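Local atomic coordinates of CRISPR system Cmr subunit Cmr6 (Pyrococcus furiosus, PDB entry 4W8V), a protein that binds RNA and helps cap the elongated type III-B CRISPR Cmr ribonucleoprotein complex, which serves in antiviral defence. Residues R43-P48 with P149-I154; Y64-A68 with V84-M89; F77-K82 with Y172-G176; P158-L162 with L195-K199. One frame throughout, in Å; residues are numbered along the deposited sequence.

Interaction 1. Residues R43-P48 with P149-I154; sequences RNYGVP and PIAEEI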
loop_
_atom_site.group_PDB
_atom_site.type_symbol
_atom_site.label_atom_id
_atom_site.label_comp_id
_atom_site.label_asym_id
_atom_site.label_seq_id
_atom_site.Cartn_x
_atom_site.Cartn_y
_atom_site.Cartn_z
ATOM N N ARG A 43 -24.385 -6.995 0.360
ATOM C CA ARG A 43 -23.529 -8.097 -0.048
ATOM C C ARG A 43 -22.544 -8.539 1.033
ATOM O O ARG A 43 -22.345 -9.742 1.253
ATOM C CB ARG A 43 -22.755 -7.701 -1.298
ATOM C CG ARG A 43 -23.645 -7.332 -2.460
ATOM C CD ARG A 43 -24.263 -8.590 -3.074
ATOM N NE ARG A 43 -23.231 -9.414 -3.694
ATOM C CZ ARG A 43 -23.096 -10.720 -3.504
ATOM N NH1 ARG A 43 -23.935 -11.362 -2.708
ATOM N NH2 ARG A 43 -22.121 -11.380 -4.112
ATOM N N ASN A 44 -21.919 -7.571 1.700
ATOM C CA ASN A 44 -20.736 -7.880 2.496
ATOM C C ASN A 44 -20.866 -7.782 4.023
ATOM O O ASN A 44 -19.862 -7.720 4.714
ATOM C CB ASN A 44 -19.594 -6.977 2.048
ATOM C CG ASN A 44 -19.225 -7.185 0.600
ATOM O OD1 ASN A 44 -19.380 -8.281 0.058
ATOM N ND2 ASN A 44 -18.719 -6.124 -0.039
ATOM N N TYR A 45 -22.081 -7.785 4.543
ATOM C CA TYR A 45 -22.335 -7.753 5.985
ATOM C C TYR A 45 -21.730 -6.527 6.667
ATOM O O TYR A 45 -21.350 -6.580 7.831
ATOM C CB TYR A 45 -21.820 -9.031 6.675
ATOM C CG TYR A 45 -22.207 -10.329 5.991
ATOM C CD1 TYR A 45 -23.336 -11.039 6.384
ATOM C CD2 TYR A 45 -21.430 -10.850 4.967
ATOM C CE1 TYR A 45 -23.683 -12.237 5.762
ATOM C CE2 TYR A 45 -21.769 -12.037 4.334
ATOM C CZ TYR A 45 -22.893 -12.727 4.736
ATOM O OH TYR A 45 -23.220 -13.902 4.096
ATOM N N GLY A 46 -21.641 -5.423 5.942
ATOM C CA GLY A 46 -21.142 -4.178 6.512
ATOM C C GLY A 46 -19.650 -3.970 6.356
ATOM O O GLY A 46 -19.121 -2.909 6.712
ATOM N N VAL A 47 -18.967 -4.967 5.812
ATOM C CA VAL A 47 -17.514 -4.901 5.659
ATOM C C VAL A 47 -17.102 -3.957 4.520
ATOM O O VAL A 47 -17.484 -4.173 3.368
ATOM C CB VAL A 47 -16.955 -6.320 5.415
ATOM C CG1 VAL A 47 -15.444 -6.318 5.222
ATOM C CG2 VAL A 47 -17.333 -7.209 6.580
ATOM N N PRO A 48 -16.329 -2.898 4.830
ATOM C CA PRO A 48 -15.971 -1.985 3.743
ATOM C C PRO A 48 -14.822 -2.516 2.891
ATOM O O PRO A 48 -14.204 -3.515 3.228
ATOM C CB PRO A 48 -15.571 -0.714 4.491
ATOM C CG PRO A 48 -15.044 -1.222 5.786
ATOM C CD PRO A 48 -15.908 -2.365 6.143
ATOM N N PRO A 149 -14.225 -7.287 -0.371
ATOM C CA PRO A 149 -14.691 -8.431 0.401
ATOM C C PRO A 149 -15.328 -9.474 -0.510
ATOM O O PRO A 149 -16.111 -9.120 -1.383
ATOM C CB PRO A 149 -15.733 -7.824 1.350
ATOM C CG PRO A 149 -15.374 -6.420 1.450
ATOM C CD PRO A 149 -14.835 -6.036 0.109
ATOM N N ILE A 150 -14.951 -10.732 -0.330
ATOM C CA ILE A 150 -15.537 -11.835 -1.079
ATOM C C ILE A 150 -16.695 -12.409 -0.271
ATOM O O ILE A 150 -16.500 -13.250 0.613
ATOM C CB ILE A 150 -14.499 -12.917 -1.391
ATOM C CG1 ILE A 150 -13.287 -12.252 -2.059
ATOM C CG2 ILE A 150 -15.144 -14.009 -2.268
ATOM C CD1 ILE A 150 -12.076 -13.135 -2.257
ATOM N N ALA A 151 -17.889 -11.917 -0.571
ATOM C CA ALA A 151 -19.060 -12.163 0.247
ATOM C C ALA A 151 -19.298 -13.654 0.492
ATOM O O ALA A 151 -19.469 -14.066 1.633
ATOM C CB ALA A 151 -20.275 -11.531 -0.400
ATOM N N GLU A 152 -19.286 -14.457 -0.572
ATOM C CA GLU A 152 -19.584 -15.886 -0.451
ATOM C C GLU A 152 -18.626 -16.634 0.469
ATOM O O GLU A 152 -19.010 -17.621 1.095
ATOM C CB GLU A 152 -19.588 -16.565 -1.826
ATOM C CG GLU A 152 -18.321 -16.418 -2.644
ATOM C CD GLU A 152 -18.298 -15.132 -3.463
ATOM O OE1 GLU A 152 -19.042 -14.185 -3.119
ATOM O OE2 GLU A 152 -17.540 -15.066 -4.456
ATOM N N GLU A 153 -17.388 -16.167 0.575
ATOM C CA GLU A 153 -16.411 -16.887 1.384
ATOM C C GLU A 153 -16.342 -16.384 2.809
ATOM O O GLU A 153 -15.420 -16.699 3.539
ATOM C CB GLU A 153 -15.045 -16.819 0.738
ATOM C CG GLU A 153 -15.062 -17.359 -0.660
ATOM C CD GLU A 153 -13.688 -17.627 -1.168
ATOM O OE1 GLU A 153 -12.795 -17.841 -0.319
ATOM O OE2 GLU A 153 -13.499 -17.610 -2.402
ATOM N N ILE A 154 -17.342 -15.625 3.212
ATOM C CA ILE A 154 -17.415 -15.170 4.578
ATOM C C ILE A 154 -18.261 -16.169 5.338
ATOM O O ILE A 154 -19.468 -16.273 5.116
ATOM C CB ILE A 154 -17.988 -13.741 4.666
ATOM C CG1 ILE A 154 -17.030 -12.770 3.961
ATOM C CG2 ILE A 154 -18.218 -13.352 6.112
ATOM C CD1 ILE A 154 -17.503 -11.319 3.890
HETATM O O HOH W 1 -19.167 -9.152 -2.439
HETATM O O HOH W 2 -17.268 -6.528 -2.394
HETATM O O HOH W 3 -21.392 -15.432 3.042
#
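N44 opens a type I' beta turn that closes at V47, and its CA comes within 5.1 Å of the CA of A151 in the loop 149-154. The side chain of N44 crosses that of P149 at about a right angle, N44 CG 3.6 Å from P149 CB. N44 CG stands anti to its own carbonyl carbon (chi1 -61°), which brings both ends of the amide within water's reach of P149 O. One water donates to N44 OD1 at 2.7 Å, a second accepts from N44 ND2 at 2.8 Å, and both also donate to P149 O. The two waters thus use both polar ends of the buried amide, a task that suits asparagine. V47 supplies an apolar wall, its CG1 3.8 Å from P149 CG.

In the fold, the turn links helices 34-43 and 52-68, while P149 ends an outer strand of the four-stranded antiparallel sheet. That sheet has the strand order of the ferredoxin-like fold seen in RAMP proteins. F203 of the adjacent strand touches both V47 and P149.

Y45 slides past I154 in the reverse direction, Y45 CD2 lying 4.1 Å from I154 CD1. Its hydroxyl donates to a third water at 2.6 Å from OH, and this water donates to A151 O and I154 O. A151 is small enough to fit beneath R43, whose chain bends at chi2 and chi3 and sets one guanidinium face over the A151 methyl, off-centre toward the rim. E152 OE1 is near R43 NH2, yet beyond salt-bridge distance.

Interaction 2. Residues Y64-A68 with V84-M89; sequences YYVLA and VQDAFM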
loop_
_atom_site.group_PDB
_atom_site.type_symbol
_atom_site.label_atom_id
_atom_site.label_comp_id
_atom_site.label_asym_id
_atom_site.label_seq_id
_atom_site.Cartn_x
_atom_site.Cartn_y
_atom_site.Cartn_z
ATOM N N TYR A 64 10.016 3.139 -1.605
ATOM C CA TYR A 64 10.838 4.301 -1.263
ATOM C C TYR A 64 11.694 3.945 -0.065
ATOM O O TYR A 64 12.802 4.432 0.086
ATOM C CB TYR A 64 9.996 5.532 -0.948
ATOM C CG TYR A 64 8.982 5.895 -1.997
ATOM C CD1 TYR A 64 9.194 5.595 -3.331
ATOM C CD2 TYR A 64 7.803 6.537 -1.648
ATOM C CE1 TYR A 64 8.265 5.923 -4.281
ATOM C CE2 TYR A 64 6.875 6.876 -2.592
ATOM C CZ TYR A 64 7.108 6.569 -3.906
ATOM O OH TYR A 64 6.175 6.905 -4.848
ATOM N N TYR A 65 11.138 3.094 0.788
ATOM C CA TYR A 65 11.818 2.625 1.974
ATOM C C TYR A 65 13.028 1.771 1.607
ATOM O O TYR A 65 14.128 1.959 2.134
ATOM C CB TYR A 65 10.843 1.846 2.843
ATOM C CG TYR A 65 11.401 1.316 4.135
ATOM C CD1 TYR A 65 11.982 0.046 4.202
ATOM C CD2 TYR A 65 11.313 2.058 5.297
ATOM C CE1 TYR A 65 12.482 -0.453 5.396
ATOM C CE2 TYR A 65 11.810 1.573 6.497
ATOM C CZ TYR A 65 12.387 0.319 6.543
ATOM O OH TYR A 65 12.874 -0.155 7.742
ATOM N N VAL A 66 12.819 0.833 0.697
ATOM C CA VAL A 66 13.882 -0.049 0.248
ATOM C C VAL A 66 14.956 0.729 -0.518
ATOM O O VAL A 66 16.153 0.545 -0.284
ATOM C CB VAL A 66 13.304 -1.181 -0.635
ATOM C CG1 VAL A 66 14.385 -1.828 -1.470
ATOM C CG2 VAL A 66 12.582 -2.194 0.235
ATOM N N LEU A 67 14.530 1.612 -1.418
ATOM C CA LEU A 67 15.469 2.329 -2.280
ATOM C C LEU A 67 16.301 3.356 -1.521
ATOM O O LEU A 67 17.340 3.803 -2.014
ATOM C CB LEU A 67 14.727 3.010 -3.429
ATOM C CG LEU A 67 14.443 2.083 -4.618
ATOM C CD1 LEU A 67 13.657 2.794 -5.719
ATOM C CD2 LEU A 67 15.751 1.539 -5.159
ATOM N N ALA A 68 15.839 3.735 -0.333
ATOM C CA ALA A 68 16.600 4.623 0.535
ATOM C C ALA A 68 17.905 3.938 0.945
ATOM O O ALA A 68 18.923 4.587 1.161
ATOM C CB ALA A 68 15.780 5.015 1.762
ATOM N N VAL A 84 13.970 9.863 -1.560
ATOM C CA VAL A 84 13.479 8.923 -2.562
ATOM C C VAL A 84 11.979 9.133 -2.793
ATOM O O VAL A 84 11.509 9.134 -3.926
ATOM C CB VAL A 84 13.742 7.451 -2.147
ATOM C CG1 VAL A 84 13.167 6.484 -3.187
ATOM C CG2 VAL A 84 15.238 7.199 -1.960
ATOM N N GLN A 85 11.241 9.339 -1.706
ATOM C CA GLN A 85 9.796 9.521 -1.757
ATOM C C GLN A 85 9.452 10.784 -2.550
ATOM O O GLN A 85 8.682 10.732 -3.524
ATOM C CB GLN A 85 9.234 9.572 -0.320
ATOM C CG GLN A 85 7.779 9.969 -0.155
ATOM C CD GLN A 85 7.516 10.583 1.213
ATOM O OE1 GLN A 85 7.865 11.741 1.464
ATOM N NE2 GLN A 85 6.929 9.812 2.109
ATOM N N ASP A 86 10.060 11.910 -2.171
ATOM C CA ASP A 86 9.819 13.184 -2.861
ATOM C C ASP A 86 10.201 13.104 -4.324
ATOM O O ASP A 86 9.541 13.710 -5.168
ATOM C CB ASP A 86 10.590 14.330 -2.193
ATOM C CG ASP A 86 9.978 14.754 -0.879
ATOM O OD1 ASP A 86 8.875 14.271 -0.550
ATOM O OD2 ASP A 86 10.589 15.591 -0.174
ATOM N N ALA A 87 11.267 12.363 -4.626
ATOM C CA ALA A 87 11.735 12.223 -5.999
ATOM C C ALA A 87 10.727 11.481 -6.855
ATOM O O ALA A 87 10.352 11.947 -7.923
ATOM C CB ALA A 87 13.062 11.507 -6.037
ATOM N N PHE A 88 10.292 10.317 -6.397
ATOM C CA PHE A 88 9.335 9.562 -7.176
ATOM C C PHE A 88 7.992 10.287 -7.304
ATOM O O PHE A 88 7.373 10.260 -8.364
ATOM C CB PHE A 88 9.132 8.186 -6.566
ATOM C CG PHE A 88 10.060 7.139 -7.113
ATOM C CD1 PHE A 88 9.728 6.437 -8.266
ATOM C CD2 PHE A 88 11.248 6.836 -6.472
ATOM C CE1 PHE A 88 10.567 5.465 -8.782
ATOM C CE2 PHE A 88 12.088 5.856 -6.981
ATOM C CZ PHE A 88 11.744 5.174 -8.142
ATOM N N MET A 89 7.552 10.948 -6.238
ATOM C CA MET A 89 6.206 11.504 -6.216
ATOM C C MET A 89 6.096 12.941 -6.755
ATOM O O MET A 89 5.044 13.321 -7.286
ATOM C CB MET A 89 5.638 11.440 -4.793
ATOM C CG MET A 89 5.530 10.015 -4.236
ATOM S SD MET A 89 4.634 9.874 -2.664
ATOM C CE MET A 89 2.960 10.175 -3.238
#
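Y64 CG lies anti to its own carbonyl carbon (chi1 -52°), and from there the ring reaches out as a knob into the hole formed by V84, Q85, F88 and M89. Q85 has CG anti to the backbone N, which keeps CB and CG beside Y64 CD2 while Q85 CA lies over one face of the ring. This CH-pi contact measures 3.9 Å from Q85 CA to the centroid of the Y64 ring, 25° off the normal. Farther out, Y64 CE1 is only 3.3 Å from F88 CB, a tight fit. The Y64 and F88 rings are tilted only modestly to each other but displaced, so this is hardly a stack. M89 completes the hole: its SD makes an oblique Met-aromatic contact, 3.7 Å from Y64 CE2. A flat, long side chain suits this place because its body packs on carbon while its hydroxyl reaches R60, with which it forms a hydrogen bond.

The two branches of V84 divide the work: CG1 fits between Y64 and L67, 3.8 Å from L67 CB, and CG2 meets A68 CA, also at 3.8 Å, where a small alanine permits a close approach. L67 CD1 continues the apolar surface at 3.7 Å from F88 CE2. The axes of the short helical segments 64-68 and 84-89 run 9.6 Å apart at closest and make an angle of 122°. Helix 122-133 packs against this pair through I126 and L129, both of which touch L67 and F88, while L97 lies against V84 and F88.

Interaction 3. Residues F77-K82 with Y172-G176; sequences FYKRAK and YYQSG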
loop_
_atom_site.group_PDB
_atom_site.type_symbol
_atom_site.label_atom_id
_atom_site.label_comp_id
_atom_site.label_asym_id
_atom_site.label_seq_id
_atom_site.Cartn_x
_atom_site.Cartn_y
_atom_site.Cartn_z
ATOM N N PHE A 77 19.096 7.868 7.699
ATOM C CA PHE A 77 18.149 7.092 6.905
ATOM C C PHE A 77 16.864 7.873 6.595
ATOM O O PHE A 77 16.476 7.960 5.442
ATOM C CB PHE A 77 17.786 5.779 7.587
ATOM C CG PHE A 77 16.818 4.966 6.792
ATOM C CD1 PHE A 77 17.248 4.235 5.698
ATOM C CD2 PHE A 77 15.469 4.968 7.106
ATOM C CE1 PHE A 77 16.366 3.515 4.956
ATOM C CE2 PHE A 77 14.581 4.245 6.364
ATOM C CZ PHE A 77 15.026 3.517 5.284
ATOM N N TYR A 78 16.238 8.456 7.615
ATOM C CA TYR A 78 14.997 9.206 7.434
ATOM C C TYR A 78 15.116 10.290 6.355
ATOM O O TYR A 78 14.157 10.540 5.622
ATOM C CB TYR A 78 14.534 9.831 8.762
ATOM C CG TYR A 78 15.158 11.176 9.082
ATOM C CD1 TYR A 78 14.501 12.368 8.780
ATOM C CD2 TYR A 78 16.407 11.254 9.687
ATOM C CE1 TYR A 78 15.075 13.592 9.069
ATOM C CE2 TYR A 78 16.987 12.480 9.982
ATOM C CZ TYR A 78 16.319 13.640 9.671
ATOM O OH TYR A 78 16.904 14.847 9.965
ATOM N N LYS A 79 16.283 10.928 6.247
ATOM C CA LYS A 79 16.493 11.923 5.203
ATOM C C LYS A 79 16.524 11.277 3.818
ATOM O O LYS A 79 15.954 11.807 2.867
ATOM C CB LYS A 79 17.790 12.711 5.429
ATOM C CG LYS A 79 17.801 13.586 6.665
ATOM C CD LYS A 79 18.986 14.540 6.634
ATOM C CE LYS A 79 19.643 14.670 7.998
ATOM N NZ LYS A 79 19.895 16.098 8.363
ATOM N N ARG A 80 17.194 10.136 3.704
ATOM C CA ARG A 80 17.275 9.441 2.425
ATOM C C ARG A 80 15.898 8.981 1.943
ATOM O O ARG A 80 15.565 9.121 0.767
ATOM C CB ARG A 80 18.220 8.241 2.520
ATOM C CG ARG A 80 19.665 8.626 2.741
ATOM C CD ARG A 80 20.572 7.422 2.692
ATOM N NE ARG A 80 20.939 6.967 4.027
ATOM C CZ ARG A 80 20.712 5.741 4.486
ATOM N NH1 ARG A 80 20.122 4.839 3.710
ATOM N NH2 ARG A 80 21.079 5.415 5.721
ATOM N N ALA A 81 15.104 8.437 2.860
ATOM C CA ALA A 81 13.773 7.947 2.517
ATOM C C ALA A 81 12.908 9.081 2.009
ATOM O O ALA A 81 12.151 8.916 1.051
ATOM C CB ALA A 81 13.117 7.277 3.715
ATOM N N LYS A 82 13.037 10.239 2.645
ATOM C CA LYS A 82 12.259 11.402 2.263
ATOM C C LYS A 82 12.687 11.855 0.872
ATOM O O LYS A 82 11.870 12.267 0.050
ATOM C CB LYS A 82 12.432 12.522 3.289
ATOM C CG LYS A 82 11.559 13.734 2.995
ATOM C CD LYS A 82 11.347 14.612 4.224
ATOM C CE LYS A 82 10.221 15.622 3.971
ATOM N NZ LYS A 82 10.428 16.430 2.729
ATOM N N TYR A 172 6.223 11.030 7.349
ATOM C CA TYR A 172 6.462 9.708 7.926
ATOM C C TYR A 172 7.865 9.632 8.492
ATOM O O TYR A 172 8.089 9.023 9.541
ATOM C CB TYR A 172 6.270 8.603 6.885
ATOM C CG TYR A 172 6.336 7.202 7.461
ATOM C CD1 TYR A 172 5.187 6.561 7.896
ATOM C CD2 TYR A 172 7.547 6.524 7.576
ATOM C CE1 TYR A 172 5.236 5.283 8.421
ATOM C CE2 TYR A 172 7.606 5.248 8.101
ATOM C CZ TYR A 172 6.447 4.631 8.522
ATOM O OH TYR A 172 6.493 3.361 9.046
ATOM N N TYR A 173 8.803 10.247 7.780
ATOM C CA TYR A 173 10.214 10.196 8.138
ATOM C C TYR A 173 10.641 11.447 8.896
ATOM O O TYR A 173 10.533 12.562 8.391
ATOM C CB TYR A 173 11.059 9.996 6.869
ATOM C CG TYR A 173 10.731 8.680 6.202
ATOM C CD1 TYR A 173 11.128 7.483 6.785
ATOM C CD2 TYR A 173 9.987 8.625 5.024
ATOM C CE1 TYR A 173 10.824 6.284 6.214
ATOM C CE2 TYR A 173 9.681 7.422 4.440
ATOM C CZ TYR A 173 10.104 6.246 5.047
ATOM O OH TYR A 173 9.818 5.013 4.501
ATOM N N GLN A 174 11.109 11.245 10.123
ATOM C CA GLN A 174 11.423 12.332 11.045
ATOM C C GLN A 174 12.672 12.044 11.876
ATOM O O GLN A 174 12.974 10.887 12.157
ATOM C CB GLN A 174 10.237 12.588 11.976
ATOM C CG GLN A 174 8.987 13.071 11.260
ATOM C CD GLN A 174 7.939 13.617 12.208
ATOM O OE1 GLN A 174 8.249 14.022 13.334
ATOM N NE2 GLN A 174 6.690 13.636 11.756
ATOM N N SER A 175 13.389 13.095 12.280
ATOM C CA SER A 175 14.645 12.935 13.021
ATOM C C SER A 175 14.426 12.564 14.484
ATOM O O SER A 175 13.481 13.027 15.121
ATOM C CB SER A 175 15.488 14.214 12.948
ATOM O OG SER A 175 14.940 15.251 13.748
ATOM N N GLY A 176 15.321 11.731 15.008
ATOM C CA GLY A 176 15.225 11.247 16.375
ATOM C C GLY A 176 14.034 10.326 16.581
ATOM O O GLY A 176 13.297 10.033 15.633
#
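Aromatic packing fastens the loop 172-176 to the first turns of helix 77-90, with A81 and Y78 meeting Y173 and its successors. The loop belongs to the long connection between strands 161-165 and 192-197, antiparallel neighbours in a three-stranded sheet, so the contact ties the far part of that connection to the helical part of the protein. Y78 and Y173 come nearest along the backbone, their CA atoms 4.9 Å apart. The ring of Y78 lies with one face against the peptide joining Q174 to S175, at 3.6 Å from Y78 CD1 to Q174 C. K79 CG sits over the opposite face, toward its rim. Y78 takes the crowded first torsion, CG between the backbone N and the carbonyl carbon (chi1 85°), which stands the ring up alongside the loop. At its far end Y78 OH touches S175 CB at 3.4 Å; a small serine allows the loop to pass this close.

Y173 is buried beneath the helix. Y78 O, already engaged by K82 N within the helix, lies 3.4 Å from Y173 CB, and F77 CE2 borders the ring obliquely. F77 is also packed edge-to-face with Y65 of helix 52-68, which itself touches Y173. The Y173 ring is sandwiched: Y172 CD2 is over the centre of one face, and over the other the methyl of A81 makes a CH-pi contact, with A81 CB 3.3 Å from the ring centroid and 6° off its normal.

Interaction 4. Residues P158-L162 with L195-K199; sequences PILEL and LTVPK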
loop_
_atom_site.group_PDB
_atom_site.type_symbol
_atom_site.label_atom_id
_atom_site.label_comp_id
_atom_site.label_asym_id
_atom_site.label_seq_id
_atom_site.Cartn_x
_atom_site.Cartn_y
_atom_site.Cartn_z
ATOM N N PRO A 158 -19.519 -11.361 10.175
ATOM C CA PRO A 158 -18.422 -10.738 10.934
ATOM C C PRO A 158 -18.923 -9.741 11.952
ATOM O O PRO A 158 -19.799 -8.935 11.658
ATOM C CB PRO A 158 -17.588 -10.043 9.857
ATOM C CG PRO A 158 -18.532 -9.816 8.736
ATOM C CD PRO A 158 -19.507 -10.962 8.758
ATOM N N ILE A 159 -18.391 -9.821 13.163
ATOM C CA ILE A 159 -18.697 -8.825 14.177
ATOM C C ILE A 159 -17.833 -7.586 13.961
ATOM O O ILE A 159 -16.604 -7.649 14.070
ATOM C CB ILE A 159 -18.479 -9.366 15.594
ATOM C CG1 ILE A 159 -19.422 -10.540 15.856
ATOM C CG2 ILE A 159 -18.723 -8.274 16.600
ATOM C CD1 ILE A 159 -20.880 -10.254 15.506
ATOM N N LEU A 160 -18.490 -6.470 13.651
ATOM C CA LEU A 160 -17.805 -5.215 13.351
ATOM C C LEU A 160 -17.854 -4.247 14.524
ATOM O O LEU A 160 -18.890 -4.103 15.169
ATOM C CB LEU A 160 -18.418 -4.558 12.112
ATOM C CG LEU A 160 -18.346 -5.392 10.830
ATOM C CD1 LEU A 160 -18.931 -4.626 9.662
ATOM C CD2 LEU A 160 -16.920 -5.812 10.536
ATOM N N GLU A 161 -16.733 -3.577 14.796
ATOM C CA GLU A 161 -16.697 -2.557 15.838
ATOM C C GLU A 161 -16.615 -1.166 15.215
ATOM O O GLU A 161 -15.863 -0.943 14.263
ATOM C CB GLU A 161 -15.519 -2.779 16.791
ATOM C CG GLU A 161 -15.584 -4.057 17.616
ATOM C CD GLU A 161 -16.706 -4.052 18.638
ATOM O OE1 GLU A 161 -17.030 -2.969 19.170
ATOM O OE2 GLU A 161 -17.272 -5.136 18.908
ATOM N N LEU A 162 -17.410 -0.244 15.748
ATOM C CA LEU A 162 -17.419 1.145 15.304
ATOM C C LEU A 162 -16.752 2.078 16.309
ATOM O O LEU A 162 -17.196 2.172 17.450
ATOM C CB LEU A 162 -18.852 1.620 15.068
ATOM C CG LEU A 162 -18.919 3.080 14.625
ATOM C CD1 LEU A 162 -18.351 3.223 13.221
ATOM C CD2 LEU A 162 -20.343 3.594 14.700
ATOM N N LEU A 195 -14.593 1.424 11.103
ATOM C CA LEU A 195 -15.014 0.060 11.346
ATOM C C LEU A 195 -13.808 -0.844 11.513
ATOM O O LEU A 195 -12.883 -0.808 10.696
ATOM C CB LEU A 195 -15.888 -0.448 10.192
ATOM C CG LEU A 195 -17.266 0.198 10.089
ATOM C CD1 LEU A 195 -17.993 -0.301 8.833
ATOM C CD2 LEU A 195 -18.075 -0.062 11.358
ATOM N N THR A 196 -13.802 -1.639 12.576
ATOM C CA THR A 196 -12.758 -2.650 12.732
ATOM C C THR A 196 -13.278 -3.984 12.248
ATOM O O THR A 196 -14.326 -4.443 12.685
ATOM C CB THR A 196 -12.272 -2.780 14.186
ATOM O OG1 THR A 196 -11.695 -1.537 14.592
ATOM C CG2 THR A 196 -11.224 -3.873 14.294
ATOM N N VAL A 197 -12.535 -4.574 11.318
ATOM C CA VAL A 197 -12.907 -5.807 10.637
ATOM C C VAL A 197 -12.151 -6.961 11.271
ATOM O O VAL A 197 -10.947 -6.858 11.481
ATOM C CB VAL A 197 -12.591 -5.727 9.130
ATOM C CG1 VAL A 197 -12.780 -7.100 8.439
ATOM C CG2 VAL A 197 -13.441 -4.654 8.473
ATOM N N PRO A 198 -12.855 -8.065 11.602
ATOM C CA PRO A 198 -12.153 -9.122 12.341
ATOM C C PRO A 198 -11.162 -9.884 11.475
ATOM O O PRO A 198 -11.084 -9.657 10.270
ATOM C CB PRO A 198 -13.285 -10.041 12.820
ATOM C CG PRO A 198 -14.466 -9.726 11.950
ATOM C CD PRO A 198 -14.312 -8.285 11.537
ATOM N N LYS A 199 -10.405 -10.786 12.088
ATOM C CA LYS A 199 -9.479 -11.629 11.345
ATOM C C LYS A 199 -10.243 -12.619 10.467
ATOM O O LYS A 199 -11.402 -12.911 10.731
ATOM C CB LYS A 199 -8.557 -12.402 12.291
ATOM C CG LYS A 199 -7.901 -11.589 13.372
ATOM C CD LYS A 199 -7.163 -12.499 14.333
ATOM C CE LYS A 199 -6.414 -11.705 15.379
ATOM N NZ LYS A 199 -5.633 -12.611 16.245
HETATM O O HOH W 4 -13.159 0.629 14.788
#
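The flat groups here are peptide units, and the E161 carbonyl receives T196 N in its own plane, 2.8 Å from E161 O and with a C=O...N angle of 152°. The same E161 O also takes a CA-H...O contact from L195 CA at 3.2 Å. E161 and T196 form an antiparallel hydrogen-bonded pair, although the return bond from E161 N to T196 O is long and weak at 3.3 Å. Their side chains share one face of the sheet; L162 and L195, the adjoining non-hydrogen-bonded pair, share the other. On the E161 face a water is hydrogen-bonded to T196 OG1 and also lies near E161 O, where threonine and glutamate suit a polar surface. On the L162 face L162 crosses L195 obliquely, L162 CD1 3.8 Å from L195 CD2. Having CG anti to the backbone N (chi1 179°) helps to lean L162 toward its partner.

The ladder joins outer strand 161-165 to central strand 192-197 of a three-stranded antiparallel sheet. On the latter's other side L195 and V197 bond through their backbones to V27 and L25 of strand 25-28. Beyond the paired residues the contact turns apolar. L160 CD2 packs 3.7 Å from P198 CD, the two side chains crossing at about a right angle, and P158 CB meets P198 CG at 3.8 Å.

Proline probably helps to explain the change: lacking an N-H, P198 cannot donate to I159 O, and its CD sits 3.5 Å from that oxygen, consistent with ladder bonding giving way to carbon packing where the strands part.

Overall arrangement
From the N terminus of this C-terminal piece of Cmr6, the chain leaves helix 34-43 through 43-48, and 149-154, about a hundred residues later, closes interaction 1 on it. Nested within that loop, interaction 2 joins the consecutive helices 52-68 and 77-90. Interaction 3 returns to helix 77-90 from 172-176, so it crosses interactions 1, 2 and 4. Interaction 4 opens after interaction 1 has closed, pairing the strands whose connection holds 172-176. Interactions 1 and 4 touch, their centres 12 Å apart, beside the two sheets; interactions 2 and 3 touch in the helical region. The centres of interactions 3 and 4 are 33 Å apart, and the long strand connection spans the gap.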